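Local coordinates for protein SSD1 (Saccharomyces cerevisiae S288C, PDB 7AM1) that binds mRNA untranslated regions and represses translation as a pseudonuclease, a non-enzymatic member of the RNase II (RNB) family, at residues R355-T359 with W466-I472; E363-F367 with A379-R383. One frame throughout, in Å; residues are numbered along the deposited sequence.

Contact 1. Residues R355-T359 with W466-I472; sequences RRNFT and WVGESTI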
loop_
_atom_site.group_PDB
_atom_site.type_symbol
_atom_site.label_atom_id
_atom_site.label_comp_id
_atom_site.label_asym_id
_atom_site.label_seq_id
_atom_site.Cartn_x
_atom_site.Cartn_y
_atom_site.Cartn_z
ATOM N N ARG A 355 -16.256 -35.757 -4.445
ATOM C CA ARG A 355 -16.496 -34.323 -4.370
ATOM C C ARG A 355 -17.964 -34.008 -4.626
ATOM O O ARG A 355 -18.623 -34.663 -5.441
ATOM C CB ARG A 355 -15.620 -33.584 -5.382
ATOM C CG ARG A 355 -14.152 -33.966 -5.311
ATOM C CD ARG A 355 -13.275 -33.045 -6.150
ATOM N NE ARG A 355 -11.907 -33.018 -5.639
ATOM C CZ ARG A 355 -11.327 -31.969 -5.062
ATOM N NH1 ARG A 355 -11.972 -30.815 -4.928
ATOM N NH2 ARG A 355 -10.080 -32.075 -4.626
ATOM N N ARG A 356 -18.481 -33.004 -3.917
ATOM C CA ARG A 356 -19.830 -32.533 -4.197
ATOM C C ARG A 356 -19.866 -31.971 -5.610
ATOM O O ARG A 356 -19.065 -31.103 -5.966
ATOM C CB ARG A 356 -20.263 -31.469 -3.188
ATOM C CG ARG A 356 -21.689 -30.959 -3.417
ATOM C CD ARG A 356 -22.235 -30.193 -2.214
ATOM N NE ARG A 356 -23.527 -29.575 -2.510
ATOM C CZ ARG A 356 -24.147 -28.699 -1.723
ATOM N NH1 ARG A 356 -23.603 -28.323 -0.574
ATOM N NH2 ARG A 356 -25.319 -28.197 -2.089
ATOM N N ASN A 357 -20.787 -32.475 -6.421
ATOM C CA ASN A 357 -20.776 -32.203 -7.851
ATOM C C ASN A 357 -21.722 -31.054 -8.173
ATOM O O ASN A 357 -22.914 -31.115 -7.853
ATOM C CB ASN A 357 -21.157 -33.455 -8.640
ATOM C CG ASN A 357 -20.899 -33.297 -10.120
ATOM O OD1 ASN A 357 -21.576 -32.524 -10.797
ATOM N ND2 ASN A 357 -19.912 -34.024 -10.631
ATOM N N PHE A 358 -21.183 -30.005 -8.795
ATOM C CA PHE A 358 -21.962 -28.865 -9.262
ATOM C C PHE A 358 -21.887 -28.739 -10.783
ATOM O O PHE A 358 -21.947 -27.631 -11.318
ATOM C CB PHE A 358 -21.479 -27.555 -8.628
ATOM C CG PHE A 358 -21.667 -27.472 -7.137
ATOM C CD1 PHE A 358 -22.918 -27.229 -6.590
ATOM C CD2 PHE A 358 -20.579 -27.596 -6.282
ATOM C CE1 PHE A 358 -23.087 -27.140 -5.213
ATOM C CE2 PHE A 358 -20.739 -27.513 -4.905
ATOM C CZ PHE A 358 -21.989 -27.278 -4.370
ATOM N N THR A 359 -21.758 -29.857 -11.498
ATOM C CA THR A 359 -21.530 -29.798 -12.937
ATOM C C THR A 359 -22.811 -29.870 -13.760
ATOM O O THR A 359 -22.764 -29.606 -14.967
ATOM C CB THR A 359 -20.597 -30.931 -13.386
ATOM O OG1 THR A 359 -21.205 -32.197 -13.106
ATOM C CG2 THR A 359 -19.256 -30.845 -12.669
ATOM N N TRP A 466 -22.327 -24.873 4.338
ATOM C CA TRP A 466 -21.615 -26.089 3.968
ATOM C C TRP A 466 -20.248 -25.718 3.410
ATOM O O TRP A 466 -20.127 -24.779 2.618
ATOM C CB TRP A 466 -22.394 -26.896 2.927
ATOM C CG TRP A 466 -21.707 -28.172 2.524
ATOM C CD1 TRP A 466 -21.830 -29.395 3.123
ATOM C CD2 TRP A 466 -20.801 -28.353 1.430
ATOM N NE1 TRP A 466 -21.053 -30.321 2.470
ATOM C CE2 TRP A 466 -20.411 -29.707 1.428
ATOM C CE3 TRP A 466 -20.282 -27.501 0.450
ATOM C CZ2 TRP A 466 -19.524 -30.228 0.485
ATOM C CZ3 TRP A 466 -19.400 -28.021 -0.484
ATOM C CH2 TRP A 466 -19.034 -29.372 -0.461
ATOM N N VAL A 467 -19.222 -26.452 3.836
ATOM C CA VAL A 467 -17.854 -26.250 3.375
ATOM C C VAL A 467 -17.270 -27.611 3.022
ATOM O O VAL A 467 -17.323 -28.539 3.836
ATOM C CB VAL A 467 -16.991 -25.558 4.447
ATOM C CG1 VAL A 467 -15.581 -25.362 3.936
ATOM C CG2 VAL A 467 -17.611 -24.231 4.859
ATOM N N GLY A 468 -16.714 -27.734 1.823
ATOM C CA GLY A 468 -16.170 -29.020 1.422
ATOM C C GLY A 468 -15.535 -28.960 0.052
ATOM O O GLY A 468 -15.505 -27.915 -0.608
ATOM N N GLU A 469 -15.009 -30.113 -0.358
ATOM C CA GLU A 469 -14.442 -30.273 -1.691
ATOM C C GLU A 469 -15.551 -30.473 -2.715
ATOM O O GLU A 469 -16.580 -31.093 -2.426
ATOM C CB GLU A 469 -13.475 -31.455 -1.710
ATOM C CG GLU A 469 -12.272 -31.258 -0.786
ATOM C CD GLU A 469 -11.408 -32.497 -0.672
ATOM O OE1 GLU A 469 -10.169 -32.355 -0.580
ATOM O OE2 GLU A 469 -11.969 -33.613 -0.688
ATOM N N SER A 470 -15.340 -29.936 -3.915
ATOM C CA SER A 470 -16.395 -29.893 -4.915
ATOM C C SER A 470 -15.792 -29.961 -6.310
ATOM O O SER A 470 -14.570 -29.986 -6.494
ATOM C CB SER A 470 -17.238 -28.622 -4.770
ATOM O OG SER A 470 -16.416 -27.469 -4.864
ATOM N N THR A 471 -16.679 -29.985 -7.298
ATOM C CA THR A 471 -16.329 -29.936 -8.709
ATOM C C THR A 471 -17.367 -29.057 -9.388
ATOM O O THR A 471 -18.569 -29.227 -9.155
ATOM C CB THR A 471 -16.318 -31.335 -9.338
ATOM O OG1 THR A 471 -15.366 -32.163 -8.659
ATOM C CG2 THR A 471 -15.962 -31.266 -10.811
ATOM N N ILE A 472 -16.907 -28.119 -10.216
ATOM C CA ILE A 472 -17.796 -27.201 -10.912
ATOM C C ILE A 472 -17.505 -27.278 -12.403
ATOM O O ILE A 472 -16.445 -27.732 -12.839
ATOM C CB ILE A 472 -17.663 -25.739 -10.416
ATOM C CG1 ILE A 472 -16.289 -25.150 -10.765
ATOM C CG2 ILE A 472 -17.912 -25.667 -8.914
ATOM C CD1 ILE A 472 -16.170 -23.654 -10.498
#

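Contact 2. Residues E363-F367 with A379-R383; sequences EYNIF and ALHVR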
loop_
_atom_site.group_PDB
_atom_site.type_symbol
_atom_site.label_atom_id
_atom_site.label_comp_id
_atom_site.label_asym_id
_atom_site.label_seq_id
_atom_site.Cartn_x
_atom_site.Cartn_y
_atom_site.Cartn_z
ATOM N N GLU A 363 -29.097 -27.571 -13.010
ATOM C CA GLU A 363 -29.352 -27.274 -11.609
ATOM C C GLU A 363 -28.588 -26.069 -11.095
ATOM O O GLU A 363 -29.075 -25.390 -10.190
ATOM C CB GLU A 363 -28.987 -28.478 -10.730
ATOM C CG GLU A 363 -29.760 -29.754 -11.029
ATOM C CD GLU A 363 -31.232 -29.670 -10.664
ATOM O OE1 GLU A 363 -31.585 -28.897 -9.749
ATOM O OE2 GLU A 363 -32.037 -30.393 -11.288
ATOM N N TYR A 364 -27.402 -25.797 -11.635
ATOM C CA TYR A 364 -26.550 -24.719 -11.157
ATOM C C TYR A 364 -26.089 -23.897 -12.347
ATOM O O TYR A 364 -25.641 -24.454 -13.355
ATOM C CB TYR A 364 -25.340 -25.265 -10.386
ATOM C CG TYR A 364 -25.728 -26.114 -9.201
ATOM C CD1 TYR A 364 -26.043 -25.529 -7.985
ATOM C CD2 TYR A 364 -25.791 -27.495 -9.301
ATOM C CE1 TYR A 364 -26.405 -26.292 -6.900
ATOM C CE2 TYR A 364 -26.159 -28.272 -8.219
ATOM C CZ TYR A 364 -26.463 -27.663 -7.020
ATOM O OH TYR A 364 -26.832 -28.424 -5.935
ATOM N N ASN A 365 -26.231 -22.581 -12.235
ATOM C CA ASN A 365 -25.734 -21.630 -13.226
ATOM C C ASN A 365 -24.539 -20.926 -12.588
ATOM O O ASN A 365 -24.661 -19.845 -12.014
ATOM C CB ASN A 365 -26.813 -20.645 -13.649
ATOM C CG ASN A 365 -26.365 -19.748 -14.790
ATOM O OD1 ASN A 365 -25.182 -19.692 -15.128
ATOM N ND2 ASN A 365 -27.314 -19.043 -15.390
ATOM N N ILE A 366 -23.386 -21.572 -12.662
ATOM C CA ILE A 366 -22.166 -21.054 -12.056
ATOM C C ILE A 366 -21.495 -20.112 -13.043
ATOM O O ILE A 366 -21.270 -20.470 -14.206
ATOM C CB ILE A 366 -21.222 -22.198 -11.657
ATOM C CG1 ILE A 366 -21.823 -22.999 -10.503
ATOM C CG2 ILE A 366 -19.862 -21.653 -11.230
ATOM C CD1 ILE A 366 -21.181 -24.348 -10.294
ATOM N N PHE A 367 -21.179 -18.907 -12.595
ATOM C CA PHE A 367 -20.393 -17.999 -13.414
ATOM C C PHE A 367 -19.040 -17.791 -12.752
ATOM O O PHE A 367 -18.959 -17.484 -11.558
ATOM C CB PHE A 367 -21.114 -16.664 -13.659
ATOM C CG PHE A 367 -21.605 -15.973 -12.419
ATOM C CD1 PHE A 367 -22.806 -16.333 -11.839
ATOM C CD2 PHE A 367 -20.880 -14.933 -11.856
ATOM C CE1 PHE A 367 -23.267 -15.691 -10.704
ATOM C CE2 PHE A 367 -21.337 -14.284 -10.721
ATOM C CZ PHE A 367 -22.533 -14.668 -10.144
ATOM N N ALA A 379 -15.644 -18.530 -8.471
ATOM C CA ALA A 379 -16.894 -18.662 -9.204
ATOM C C ALA A 379 -18.047 -18.696 -8.212
ATOM O O ALA A 379 -17.876 -19.046 -7.041
ATOM C CB ALA A 379 -16.889 -19.915 -10.086
ATOM N N LEU A 380 -19.237 -18.345 -8.700
ATOM C CA LEU A 380 -20.406 -18.235 -7.847
ATOM C C LEU A 380 -21.624 -18.842 -8.521
ATOM O O LEU A 380 -21.707 -18.901 -9.752
ATOM C CB LEU A 380 -20.749 -16.769 -7.539
ATOM C CG LEU A 380 -19.879 -15.942 -6.606
ATOM C CD1 LEU A 380 -20.281 -14.476 -6.731
ATOM C CD2 LEU A 380 -20.014 -16.437 -5.173
ATOM N N HIS A 381 -22.580 -19.273 -7.702
ATOM C CA HIS A 381 -23.926 -19.527 -8.186
ATOM C C HIS A 381 -24.907 -19.044 -7.131
ATOM O O HIS A 381 -24.575 -18.953 -5.946
ATOM C CB HIS A 381 -24.180 -21.007 -8.523
ATOM C CG HIS A 381 -24.393 -21.899 -7.338
ATOM N ND1 HIS A 381 -23.400 -22.704 -6.823
ATOM C CD2 HIS A 381 -25.504 -22.163 -6.609
ATOM C CE1 HIS A 381 -23.883 -23.408 -5.814
ATOM N NE2 HIS A 381 -25.156 -23.094 -5.660
ATOM N N VAL A 382 -26.101 -18.686 -7.583
ATOM C CA VAL A 382 -27.226 -18.404 -6.703
ATOM C C VAL A 382 -28.372 -19.273 -7.196
ATOM O O VAL A 382 -28.613 -19.366 -8.405
ATOM C CB VAL A 382 -27.614 -16.913 -6.697
ATOM C CG1 VAL A 382 -28.957 -16.717 -6.023
ATOM C CG2 VAL A 382 -26.554 -16.087 -6.008
ATOM N N ARG A 383 -29.053 -19.933 -6.275
ATOM C CA ARG A 383 -30.083 -20.885 -6.655
ATOM C C ARG A 383 -31.228 -20.746 -5.672
ATOM O O ARG A 383 -31.009 -20.546 -4.475
ATOM C CB ARG A 383 -29.504 -22.310 -6.683
ATOM C CG ARG A 383 -30.464 -23.426 -7.047
ATOM C CD ARG A 383 -29.692 -24.744 -7.144
ATOM N NE ARG A 383 -30.547 -25.897 -7.407
ATOM C CZ ARG A 383 -31.121 -26.644 -6.471
ATOM N NH1 ARG A 383 -30.938 -26.367 -5.187
ATOM N NH2 ARG A 383 -31.876 -27.672 -6.823
HETATM O O HOH W 1 -27.723 -21.528 -9.912
#

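Contact 1. Residues R355-T359 with W466-I472
Arg-356 lies along one face of the Trp-466 indole, and its atoms meet that ring in sequence. CG is anti to the backbone N (chi1 -179°) and the chain stays extended as far as NE, which sends the whole side chain across the aromatic surface. CB starts at the far rim, 3.7 Å from Trp-466 CH2. Two carbons further on, CD sits 3.8 Å from the centroid of the six-membered ring and 13° off its normal, a CH-pi contact. NH1 comes down at 3.4 Å from Trp-466 CD2, over the fusion of the two rings. The guanidinium and indole planes are 76° apart, so the cation-pi interaction, with Arg-356 CZ 4.8 Å from the six-membered centroid, is made edge-on rather than by stacking. Phe-358 CZ lies over one face of the same guanidinium, toward its rim, while NH2 has a long, weak ion pair with Glu-391. The opposite indole face lies against the Gly-468 backbone, where a CB would clash with the ring.

Arg-355 takes the other side of the strand. Its NH1 donates to Ser-470 O at 3.1 Å, close to the guanidinium plane, and Glu-469 CB rests over a face of the group, while NH2 forms a salt bridge with Asp-398. Phe-358 sets its ring edge on Ser-470, with CE2 3.7 Å from CB; Ser-470 OG is bonded to the hydroxyls of Ser-450 and Thr-448.

Backbone bonds give the register. Arg-356 N donates to Glu-469 O, and Arg-356 O receives Thr-471 N at 3.0 Å, bracketing Ser-470; Phe-358 N then reaches Thr-471 O at 2.8 Å. One residue bonded to both neighbours of its opposite number defines a parallel bridge, here joining the short edge strand 356-358 to the mixed sheet of the RNB domain.

Contact 2. Residues E363-F367 with A379-R383
A beta hairpin of the RNB domain begins here, where strand 367-370 sets out antiparallel to 378-384. Phe-367 and Leu-380 form a hydrogen-bonded pair: Phe-367 N donates to Leu-380 O at 2.9 Å, and Leu-380 N returns a bond of 3.0 Å to Phe-367 O. With CG lodged between backbone N and carbonyl carbon (chi1 52°), the Phe-367 ring folds back over its partner, and Leu-380 CB stands 4.2 Å from its centroid, over the face. The ring also packs on Leu-496 and Val-499 of helix 495-510.

Ahead of the pair the chain lies along the strand without regular pairing and meets it chiefly through side chains and one water. Ile-366 puts CG2 on Ala-379 CB and CG1 on His-381 CB. Tyr-364 turns an edge to the imidazole face of His-381 in a T-shaped pair with planes at 68°, its CD1 3.5 Å from NE2. Bonds from both imidazole nitrogens, ND1 with His-395 and NE2 with Glu-391, fix the rotation of that ring.

Arg-383 runs extended and crosses Tyr-364 obliquely. CD passes 3.6 Å from Tyr-364 CE1, and NH2 closes a salt bridge to Glu-363 OE1 at 3.2 Å, fairly straight at 156°. A leucine in its place would probably leave the Glu-363 carboxylate without this charged mate and free to turn. Between the backbones, a water accepts from Asn-365 N at 3.0 Å and donates to Val-382 O at 2.8 Å.

In the fold
From the N terminus, the chain leaves helix 349-354, enters strand 356-358 and then crosses the loop holding 363-367. Contact 2 closes first, over the 11 residues that separate 363-367 from 379-383. Strands 389-397 and 446-456 follow before 466-472 returns to 355-359, so contact 1 closes a loop of 106 residues with contact 2 nested inside it. Strand order places 356-358 at one margin of the sheet and 367-370 next to the strand at the other. The centres of the two contacts are nevertheless only about 12 Å apart: Ile-366 CD1 packs on Phe-358 O and Ile-472 CB, and Ile-472 CD1 on Ala-379 CB, consistent with a shared packed region on one sheet.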